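Local coordinates for protein terminal oxygenase component of carbazole 1,9a-dioxygenase (Nocardioides aromaticivorans, PDB 3GCF) that serves as the terminal oxygenase of carbazole 1,9a-dioxygenase, probably passing electrons from its Rieske [2Fe-2S] cluster to a mononuclear iron that activates oxygen for carbazole dihydroxylation, at residues A[188-193]-A[205-210]; A[37-42]-A[168-173]; A[151-156]-A[223-228]. All coordinates share one frame; numbering follows the deposited sequence.

Interaction 1: A[188-193]-A[205-210]; sequences THIFMH and AFPYGF. With FE2 (Fe (II) ion), chain P.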
loop_
_atom_site.group_PDB
_atom_site.type_symbol
_atom_site.label_atom_id
_atom_site.label_comp_id
_atom_site.label_asym_id
_atom_site.label_seq_id
_atom_site.Cartn_x
_atom_site.Cartn_y
_atom_site.Cartn_z
ATOM N N THR A 188 -11.042 3.122 32.777
ATOM C CA THR A 188 -9.774 2.641 33.317
ATOM C C THR A 188 -8.595 2.809 32.350
ATOM O O THR A 188 -7.450 2.565 32.721
ATOM C CB THR A 188 -9.863 1.160 33.776
ATOM O OG1 THR A 188 -10.193 0.318 32.664
ATOM C CG2 THR A 188 -10.921 1.010 34.857
ATOM N N HIS A 189 -8.863 3.243 31.121
ATOM C CA HIS A 189 -7.781 3.436 30.162
ATOM C C HIS A 189 -6.922 4.643 30.561
ATOM O O HIS A 189 -5.806 4.810 30.062
ATOM C CB HIS A 189 -8.334 3.674 28.746
ATOM C CG HIS A 189 -8.543 5.122 28.415
ATOM N ND1 HIS A 189 -9.616 5.849 28.886
ATOM C CD2 HIS A 189 -7.787 5.989 27.699
ATOM C CE1 HIS A 189 -9.512 7.101 28.473
ATOM N NE2 HIS A 189 -8.411 7.212 27.751
ATOM N N ILE A 190 -7.438 5.481 31.460
ATOM C CA ILE A 190 -6.717 6.684 31.867
ATOM C C ILE A 190 -5.366 6.399 32.498
ATOM O O ILE A 190 -4.563 7.311 32.729
ATOM C CB ILE A 190 -7.568 7.568 32.810
ATOM C CG1 ILE A 190 -7.882 6.829 34.110
ATOM C CG2 ILE A 190 -8.851 7.994 32.083
ATOM C CD1 ILE A 190 -8.757 7.638 35.065
ATOM N N PHE A 191 -5.123 5.123 32.768
ATOM C CA PHE A 191 -3.854 4.670 33.317
ATOM C C PHE A 191 -2.747 5.176 32.379
ATOM O O PHE A 191 -1.737 5.715 32.829
ATOM C CB PHE A 191 -3.851 3.134 33.360
ATOM C CG PHE A 191 -2.508 2.521 33.656
ATOM C CD1 PHE A 191 -1.903 2.688 34.899
ATOM C CD2 PHE A 191 -1.858 1.749 32.694
ATOM C CE1 PHE A 191 -0.670 2.093 35.181
ATOM C CE2 PHE A 191 -0.618 1.146 32.965
ATOM C CZ PHE A 191 -0.025 1.320 34.212
ATOM N N MET A 192 -2.970 5.025 31.074
ATOM C CA MET A 192 -1.993 5.427 30.063
ATOM C C MET A 192 -1.704 6.926 30.009
ATOM O O MET A 192 -0.723 7.343 29.394
ATOM C CB MET A 192 -2.444 4.962 28.673
ATOM C CG MET A 192 -3.426 5.906 27.984
ATOM S SD MET A 192 -3.841 5.425 26.289
ATOM C CE MET A 192 -2.307 5.786 25.458
ATOM N N HIS A 193 -2.546 7.737 30.647
ATOM C CA HIS A 193 -2.348 9.190 30.643
ATOM C C HIS A 193 -1.588 9.711 31.861
ATOM O O HIS A 193 -1.283 10.903 31.940
ATOM C CB HIS A 193 -3.698 9.920 30.604
ATOM C CG HIS A 193 -4.488 9.692 29.355
ATOM N ND1 HIS A 193 -3.987 9.954 28.099
ATOM C CD2 HIS A 193 -5.763 9.271 29.171
ATOM C CE1 HIS A 193 -4.919 9.706 27.195
ATOM N NE2 HIS A 193 -6.008 9.293 27.820
ATOM N N ALA A 205 -5.696 16.082 40.302
ATOM C CA ALA A 205 -5.670 14.938 41.202
ATOM C C ALA A 205 -6.234 13.953 40.191
ATOM O O ALA A 205 -7.443 13.903 39.974
ATOM C CB ALA A 205 -6.643 15.131 42.364
ATOM N N PHE A 206 -5.359 13.194 39.541
ATOM C CA PHE A 206 -5.813 12.282 38.501
ATOM C C PHE A 206 -5.531 10.826 38.821
ATOM O O PHE A 206 -4.377 10.418 38.937
ATOM C CB PHE A 206 -5.149 12.671 37.178
ATOM C CG PHE A 206 -5.900 12.216 35.966
ATOM C CD1 PHE A 206 -7.161 12.731 35.682
ATOM C CD2 PHE A 206 -5.347 11.279 35.102
ATOM C CE1 PHE A 206 -7.861 12.318 34.553
ATOM C CE2 PHE A 206 -6.042 10.859 33.968
ATOM C CZ PHE A 206 -7.296 11.380 33.694
ATOM N N PRO A 207 -6.591 10.016 38.947
ATOM C CA PRO A 207 -6.432 8.596 39.261
ATOM C C PRO A 207 -6.003 7.747 38.067
ATOM O O PRO A 207 -6.041 8.204 36.926
ATOM C CB PRO A 207 -7.809 8.214 39.785
ATOM C CG PRO A 207 -8.714 9.017 38.902
ATOM C CD PRO A 207 -8.018 10.376 38.841
ATOM N N TYR A 208 -5.584 6.515 38.346
ATOM C CA TYR A 208 -5.168 5.590 37.302
ATOM C C TYR A 208 -6.394 4.928 36.680
ATOM O O TYR A 208 -6.312 4.312 35.617
ATOM C CB TYR A 208 -4.240 4.513 37.872
ATOM C CG TYR A 208 -2.920 5.047 38.376
ATOM C CD1 TYR A 208 -2.225 6.021 37.660
ATOM C CD2 TYR A 208 -2.355 4.570 39.556
ATOM C CE1 TYR A 208 -1.002 6.509 38.103
ATOM C CE2 TYR A 208 -1.124 5.056 40.012
ATOM C CZ TYR A 208 -0.456 6.028 39.277
ATOM O OH TYR A 208 0.741 6.539 39.720
ATOM N N GLY A 209 -7.530 5.059 37.359
ATOM C CA GLY A 209 -8.762 4.480 36.861
ATOM C C GLY A 209 -9.941 4.684 37.797
ATOM O O GLY A 209 -9.766 5.049 38.960
ATOM N N PHE A 210 -11.145 4.467 37.276
ATOM C CA PHE A 210 -12.376 4.585 38.056
ATOM C C PHE A 210 -13.066 3.228 37.977
ATOM O O PHE A 210 -13.322 2.723 36.886
ATOM C CB PHE A 210 -13.312 5.639 37.458
ATOM C CG PHE A 210 -12.811 7.047 37.583
ATOM C CD1 PHE A 210 -13.004 7.767 38.761
ATOM C CD2 PHE A 210 -12.167 7.664 36.515
ATOM C CE1 PHE A 210 -12.565 9.084 38.872
ATOM C CE2 PHE A 210 -11.724 8.979 36.616
ATOM C CZ PHE A 210 -11.925 9.693 37.799
HETATM FE FE FE2 P . -7.871 9.041 26.821
HETATM O O HOH W 1 -3.813 8.265 35.067
HETATM O O HOH W 2 -8.952 10.501 27.828
HETATM O O HOH W 3 -9.628 8.784 25.860
#

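Interaction 2: A[37-42]-A[168-173]; sequences PAAFDH and GIRRTV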
loop_
_atom_site.group_PDB
_atom_site.type_symbol
_atom_site.label_atom_id
_atom_site.label_comp_id
_atom_site.label_asym_id
_atom_site.label_seq_id
_atom_site.Cartn_x
_atom_site.Cartn_y
_atom_site.Cartn_z
ATOM N N PRO A 37 -20.699 16.119 12.883
ATOM C CA PRO A 37 -19.911 17.320 12.590
ATOM C C PRO A 37 -19.012 17.067 11.380
ATOM O O PRO A 37 -18.518 15.955 11.189
ATOM C CB PRO A 37 -19.110 17.529 13.874
ATOM C CG PRO A 37 -18.941 16.127 14.400
ATOM C CD PRO A 37 -20.312 15.536 14.179
ATOM N N ALA A 38 -18.804 18.097 10.567
ATOM C CA ALA A 38 -17.967 17.976 9.378
ATOM C C ALA A 38 -16.735 18.864 9.484
ATOM O O ALA A 38 -15.649 18.505 9.034
ATOM C CB ALA A 38 -18.767 18.363 8.133
ATOM N N ALA A 39 -16.911 20.029 10.089
ATOM C CA ALA A 39 -15.823 20.979 10.210
ATOM C C ALA A 39 -16.239 22.084 11.156
ATOM O O ALA A 39 -17.347 22.071 11.692
ATOM C CB ALA A 39 -15.515 21.570 8.838
ATOM N N PHE A 40 -15.344 23.041 11.358
ATOM C CA PHE A 40 -15.642 24.179 12.207
ATOM C C PHE A 40 -16.050 25.323 11.295
ATOM O O PHE A 40 -15.500 25.488 10.205
ATOM C CB PHE A 40 -14.421 24.540 13.047
ATOM C CG PHE A 40 -14.146 23.548 14.129
ATOM C CD1 PHE A 40 -14.863 23.589 15.322
ATOM C CD2 PHE A 40 -13.236 22.513 13.927
ATOM C CE1 PHE A 40 -14.683 22.610 16.298
ATOM C CE2 PHE A 40 -13.049 21.528 14.896
ATOM C CZ PHE A 40 -13.775 21.576 16.082
ATOM N N ASP A 41 -17.026 26.102 11.743
ATOM C CA ASP A 41 -17.531 27.212 10.958
ATOM C C ASP A 41 -16.447 28.171 10.472
ATOM O O ASP A 41 -16.499 28.653 9.336
ATOM C CB ASP A 41 -18.575 27.984 11.762
ATOM C CG ASP A 41 -19.352 28.962 10.911
ATOM O OD1 ASP A 41 -19.926 28.538 9.884
ATOM O OD2 ASP A 41 -19.391 30.151 11.267
ATOM N N HIS A 42 -15.459 28.444 11.318
ATOM C CA HIS A 42 -14.401 29.371 10.936
ATOM C C HIS A 42 -13.420 28.842 9.890
ATOM O O HIS A 42 -12.519 29.555 9.464
ATOM C CB HIS A 42 -13.667 29.864 12.190
ATOM C CG HIS A 42 -14.506 30.767 13.048
ATOM N ND1 HIS A 42 -14.050 31.321 14.226
ATOM C CD2 HIS A 42 -15.776 31.213 12.890
ATOM C CE1 HIS A 42 -15.003 32.069 14.756
ATOM N NE2 HIS A 42 -16.061 32.019 13.965
ATOM N N GLY A 168 -12.797 24.207 19.315
ATOM C CA GLY A 168 -12.235 22.879 19.179
ATOM C C GLY A 168 -11.347 22.688 17.967
ATOM O O GLY A 168 -11.046 23.631 17.240
ATOM N N ILE A 169 -10.911 21.450 17.771
ATOM C CA ILE A 169 -10.074 21.086 16.639
ATOM C C ILE A 169 -10.519 19.706 16.206
ATOM O O ILE A 169 -11.275 19.039 16.915
ATOM C CB ILE A 169 -8.579 21.019 17.017
ATOM C CG1 ILE A 169 -8.377 20.014 18.159
ATOM C CG2 ILE A 169 -8.072 22.409 17.395
ATOM C CD1 ILE A 169 -6.938 19.768 18.520
ATOM N N ARG A 170 -10.062 19.284 15.034
ATOM C CA ARG A 170 -10.397 17.965 14.516
ATOM C C ARG A 170 -9.150 17.425 13.859
ATOM O O ARG A 170 -8.281 18.193 13.447
ATOM C CB ARG A 170 -11.534 18.049 13.488
ATOM C CG ARG A 170 -11.217 18.869 12.232
ATOM C CD ARG A 170 -12.479 19.064 11.384
ATOM N NE ARG A 170 -12.251 19.855 10.175
ATOM C CZ ARG A 170 -11.947 19.342 8.984
ATOM N NH1 ARG A 170 -11.826 18.027 8.822
ATOM N NH2 ARG A 170 -11.784 20.148 7.943
ATOM N N ARG A 171 -9.057 16.106 13.778
ATOM C CA ARG A 171 -7.916 15.460 13.155
ATOM C C ARG A 171 -8.366 14.069 12.738
ATOM O O ARG A 171 -9.373 13.556 13.234
ATOM C CB ARG A 171 -6.745 15.356 14.143
ATOM C CG ARG A 171 -6.865 14.190 15.126
ATOM C CD ARG A 171 -5.744 14.190 16.159
ATOM N NE ARG A 171 -6.066 14.997 17.331
ATOM C CZ ARG A 171 -5.226 15.212 18.339
ATOM N NH1 ARG A 171 -4.010 14.682 18.312
ATOM N NH2 ARG A 171 -5.602 15.943 19.383
ATOM N N THR A 172 -7.611 13.467 11.830
ATOM C CA THR A 172 -7.892 12.131 11.324
ATOM C C THR A 172 -7.177 11.095 12.188
ATOM O O THR A 172 -6.037 11.306 12.581
ATOM C CB THR A 172 -7.396 12.006 9.867
ATOM O OG1 THR A 172 -8.089 12.960 9.050
ATOM C CG2 THR A 172 -7.632 10.596 9.325
ATOM N N VAL A 173 -7.856 9.987 12.486
ATOM C CA VAL A 173 -7.287 8.901 13.287
ATOM C C VAL A 173 -7.424 7.613 12.478
ATOM O O VAL A 173 -8.472 7.353 11.885
ATOM C CB VAL A 173 -8.031 8.725 14.634
ATOM C CG1 VAL A 173 -7.433 7.554 15.415
ATOM C CG2 VAL A 173 -7.929 10.004 15.456
#

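Interaction 3: A[151-156]-A[223-228]; sequences LSEDLP and ENWPKG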
loop_
_atom_site.group_PDB
_atom_site.type_symbol
_atom_site.label_atom_id
_atom_site.label_comp_id
_atom_site.label_asym_id
_atom_site.label_seq_id
_atom_site.Cartn_x
_atom_site.Cartn_y
_atom_site.Cartn_z
ATOM N N LEU A 151 -31.418 18.786 15.474
ATOM C CA LEU A 151 -29.998 18.603 15.755
ATOM C C LEU A 151 -29.758 18.191 17.208
ATOM O O LEU A 151 -28.895 17.355 17.488
ATOM C CB LEU A 151 -29.235 19.908 15.466
ATOM C CG LEU A 151 -27.746 19.947 15.831
ATOM C CD1 LEU A 151 -27.006 18.889 15.036
ATOM C CD2 LEU A 151 -27.164 21.331 15.552
ATOM N N SER A 152 -30.525 18.781 18.122
ATOM C CA SER A 152 -30.399 18.512 19.554
ATOM C C SER A 152 -30.560 17.047 19.914
ATOM O O SER A 152 -30.132 16.614 20.982
ATOM C CB SER A 152 -31.429 19.329 20.337
ATOM O OG SER A 152 -32.746 18.913 20.023
ATOM N N GLU A 153 -31.185 16.285 19.030
ATOM C CA GLU A 153 -31.396 14.870 19.282
ATOM C C GLU A 153 -30.128 14.035 19.115
ATOM O O GLU A 153 -30.073 12.891 19.573
ATOM C CB GLU A 153 -32.502 14.342 18.358
ATOM C CG GLU A 153 -33.908 14.727 18.811
ATOM C CD GLU A 153 -34.988 14.291 17.837
ATOM O OE1 GLU A 153 -34.891 13.179 17.278
ATOM O OE2 GLU A 153 -35.950 15.060 17.638
ATOM N N ASP A 154 -29.113 14.608 18.468
ATOM C CA ASP A 154 -27.855 13.904 18.232
ATOM C C ASP A 154 -26.671 14.525 18.959
ATOM O O ASP A 154 -25.518 14.338 18.561
ATOM C CB ASP A 154 -27.547 13.849 16.731
ATOM C CG ASP A 154 -28.560 13.029 15.960
ATOM O OD1 ASP A 154 -29.053 12.021 16.514
ATOM O OD2 ASP A 154 -28.851 13.381 14.797
ATOM N N LEU A 155 -26.960 15.262 20.023
ATOM C CA LEU A 155 -25.923 15.911 20.816
ATOM C C LEU A 155 -26.145 15.643 22.298
ATOM O O LEU A 155 -27.277 15.449 22.740
ATOM C CB LEU A 155 -25.937 17.420 20.576
ATOM C CG LEU A 155 -25.533 17.903 19.178
ATOM C CD1 LEU A 155 -25.815 19.404 19.045
ATOM C CD2 LEU A 155 -24.054 17.606 18.944
ATOM N N PRO A 156 -25.061 15.611 23.087
ATOM C CA PRO A 156 -25.195 15.369 24.524
ATOM C C PRO A 156 -25.913 16.564 25.145
ATOM O O PRO A 156 -25.838 17.674 24.623
ATOM C CB PRO A 156 -23.742 15.285 25.003
ATOM C CG PRO A 156 -22.990 14.839 23.779
ATOM C CD PRO A 156 -23.643 15.644 22.688
ATOM N N GLU A 223 -35.156 7.453 26.918
ATOM C CA GLU A 223 -36.513 7.983 26.872
ATOM C C GLU A 223 -36.483 9.219 25.981
ATOM O O GLU A 223 -36.077 10.293 26.419
ATOM C CB GLU A 223 -36.975 8.367 28.280
ATOM C CG GLU A 223 -38.447 8.729 28.373
ATOM C CD GLU A 223 -38.857 9.164 29.769
ATOM O OE1 GLU A 223 -38.408 10.244 30.220
ATOM O OE2 GLU A 223 -39.627 8.418 30.418
ATOM N N ASN A 224 -36.918 9.070 24.735
ATOM C CA ASN A 224 -36.895 10.185 23.789
ATOM C C ASN A 224 -35.430 10.417 23.426
ATOM O O ASN A 224 -34.609 9.505 23.551
ATOM C CB ASN A 224 -37.487 11.454 24.419
ATOM C CG ASN A 224 -38.994 11.367 24.617
ATOM O OD1 ASN A 224 -39.561 12.087 25.439
ATOM N ND2 ASN A 224 -39.650 10.495 23.853
ATOM N N TRP A 225 -35.101 11.624 22.980
ATOM C CA TRP A 225 -33.727 11.945 22.612
ATOM C C TRP A 225 -33.244 13.185 23.354
ATOM O O TRP A 225 -34.041 14.033 23.741
ATOM C CB TRP A 225 -33.613 12.173 21.102
ATOM C CG TRP A 225 -34.009 10.992 20.267
ATOM C CD1 TRP A 225 -35.256 10.706 19.784
ATOM C CD2 TRP A 225 -33.150 9.938 19.812
ATOM N NE1 TRP A 225 -35.225 9.538 19.055
ATOM C CE2 TRP A 225 -33.946 9.047 19.055
ATOM C CE3 TRP A 225 -31.788 9.657 19.971
ATOM C CZ2 TRP A 225 -33.422 7.895 18.457
ATOM C CZ3 TRP A 225 -31.267 8.510 19.378
ATOM C CH2 TRP A 225 -32.086 7.644 18.629
ATOM N N PRO A 226 -31.921 13.312 23.553
ATOM C CA PRO A 226 -30.874 12.375 23.125
ATOM C C PRO A 226 -30.792 11.114 23.984
ATOM O O PRO A 226 -31.268 11.094 25.115
ATOM C CB PRO A 226 -29.605 13.219 23.224
ATOM C CG PRO A 226 -29.897 14.091 24.409
ATOM C CD PRO A 226 -31.326 14.520 24.155
ATOM N N LYS A 227 -30.182 10.065 23.443
ATOM C CA LYS A 227 -30.040 8.817 24.178
ATOM C C LYS A 227 -28.564 8.545 24.431
ATOM O O LYS A 227 -27.718 8.817 23.571
ATOM C CB LYS A 227 -30.642 7.654 23.390
ATOM C CG LYS A 227 -32.121 7.796 23.056
ATOM C CD LYS A 227 -32.593 6.608 22.217
ATOM C CE LYS A 227 -34.046 6.766 21.771
ATOM N NZ LYS A 227 -34.998 6.862 22.923
ATOM N N GLY A 228 -28.255 8.012 25.610
ATOM C CA GLY A 228 -26.877 7.716 25.932
ATOM C C GLY A 228 -26.689 7.023 27.266
ATOM O O GLY A 228 -27.652 6.659 27.939
HETATM O O HOH W 4 -28.619 10.863 21.017
#

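Interaction 1: A[188-193]-A[205-210]
Ile-190 carries the apolar part of this contact, set in the short 3-10 turn of the iron-binding segment 188-193. Its CG1 branch sits between the backbone N and the carbonyl carbon (chi1 63°), and this turns CD1 out toward segment 205-210. There Ile-190 CD1 lies 3.6 Å from Phe-210 CE2, the two side chains crossing at about a right angle. On another side Ile-190 CB rests 3.8 Å from Phe-206 CE2. The Pro-207 ring also touches CD1. Within the same turn, Phe-191 CD1 meets Tyr-208 CB, which lies at the edge of the phenylalanine ring, near its plane.

The polar link is a water. It donates to Ile-190 O at 2.6 Å and to Pro-207 O at 2.9 Å, so it joins two backbone carbonyls that cannot bond to each other.

His-189 NE2 and His-193 NE2 each bind the iron(II) at 2.1 Å. Two waters and Asp-337 also bind it, completing the two-histidine, one-carboxylate site of Rieske oxygenases. The His-193 ring has Met-192 CG over the centre of one face. His-189 ND1 bonds to Asp-186 O, which fixes the rotation of that ring. Thr-188 packs on His-99 of a second subunit, a residue that binds the [2Fe-2S] cluster there.

His-189 points away from segment 205-210. His-193 does both jobs: NE2 holds the iron and CB touches Phe-206. The water ligands are consistent with coordination positions that oxygen could take.

Interaction 2: A[37-42]-A[168-173]
Phe-40 lays its ring against the backbone of strand 168-173. Phe-40 CZ is 3.3 Å from Gly-168 C. Gly-168 O lies over one face of the ring, offset toward the rim, while Arg-170 N is at the ring edge. Phe-40 CG stands anti to its carbonyl carbon (chi1 -72°), which sends the ring across to Gly-168.

Arg-170 makes the return packing. Its chain is extended from CG to NE and runs beside the Ala-38 to Ala-39 backbone. Arg-170 NE is 3.7 Å from Ala-39 CA, and Ala-38 O lies over one face of the guanidinium.

The charged end has salt-bridge partners outside the two segments: NH2 with Glu-43 and NH1 with Glu-299. A leucine in place of Arg-170 would probably leave both carboxylates without their cationic mate and remove a link between the Rieske and catalytic parts.

The axes of strands 37-40 and 168-173 approach to 7.6 Å, their directions 121° apart. Strand 34-40 is an outermost strand of its sheet, next to strand 138-143, where Ala-38 and Ala-39 form a classic beta bulge opposite Val-139. Strand 164-173 is an outermost strand of the large antiparallel sheet of the catalytic part, beside strand 298-307, with Ile-169 on helix 311-331.

Interaction 3: A[151-156]-A[223-228]
Glu-153 and Trp-225 meet where two connecting loops of the catalytic domain, which belongs to the Bet v 1-like (helix-grip) clan, come together. Segment 151-156 begins with a 3-10 turn and leads toward strand 164-173. Segment 223-228 connects strand 218-221 to strand 228-231.

The two side chains cross at about a right angle. Glu-153 CG is 3.4 Å from Trp-225 CB. The glutamate chain is extended beyond CG, and this carries its carboxylate to one face of the indole. There Glu-153 OE1 is 3.5 Å from Trp-225 CD1. The carboxylate and ring planes are only 19° apart, with OE1 over the CG-CD1 side of the ring. OE1 also forms a salt bridge with Arg-378, which makes a cation-pi contact with Trp-225. The arginine probably offsets the negative charge held beside the indole.

Lys-227 CE lies over the centre of the opposite face, 3.5 Å above the plane, so the indole is sandwiched between the glutamate and the lysine chain. The amino group turns back, with Lys-227 NZ bonded to Asn-224 O at 2.7 Å, and makes a salt bridge with Asp-222.

Pro-226 follows a cis peptide bond. It points toward the 3-10 turn and the residues after it, with Pro-226 CB 3.3 Å from Leu-155 O. A water near the indole edge also joins the backbones: it lies 2.9 Å from Glu-153 O and accepts from Lys-227 N at 3.0 Å.

In the fold
Interaction 1 supplies the two histidine ligands of the mononuclear iron. Interaction 2 joins the Rieske part to the catalytic part. Interaction 3 ties two loops of the catalytic part together. None touches another. Interactions 2 and 3 are nearest, with closest atoms about 6 Å apart and centres 21 Å apart, and their segments alternate along the chain. Interaction 1 is nested inside the loop that interaction 3 closes, yet their centres are 28 Å apart. Interaction 2 comes closer to the iron: the side chain of Ile-169 is about 14 Å from the metal and about 11 Å from that of Asp-337. Interaction 3 lies away from both metal centres.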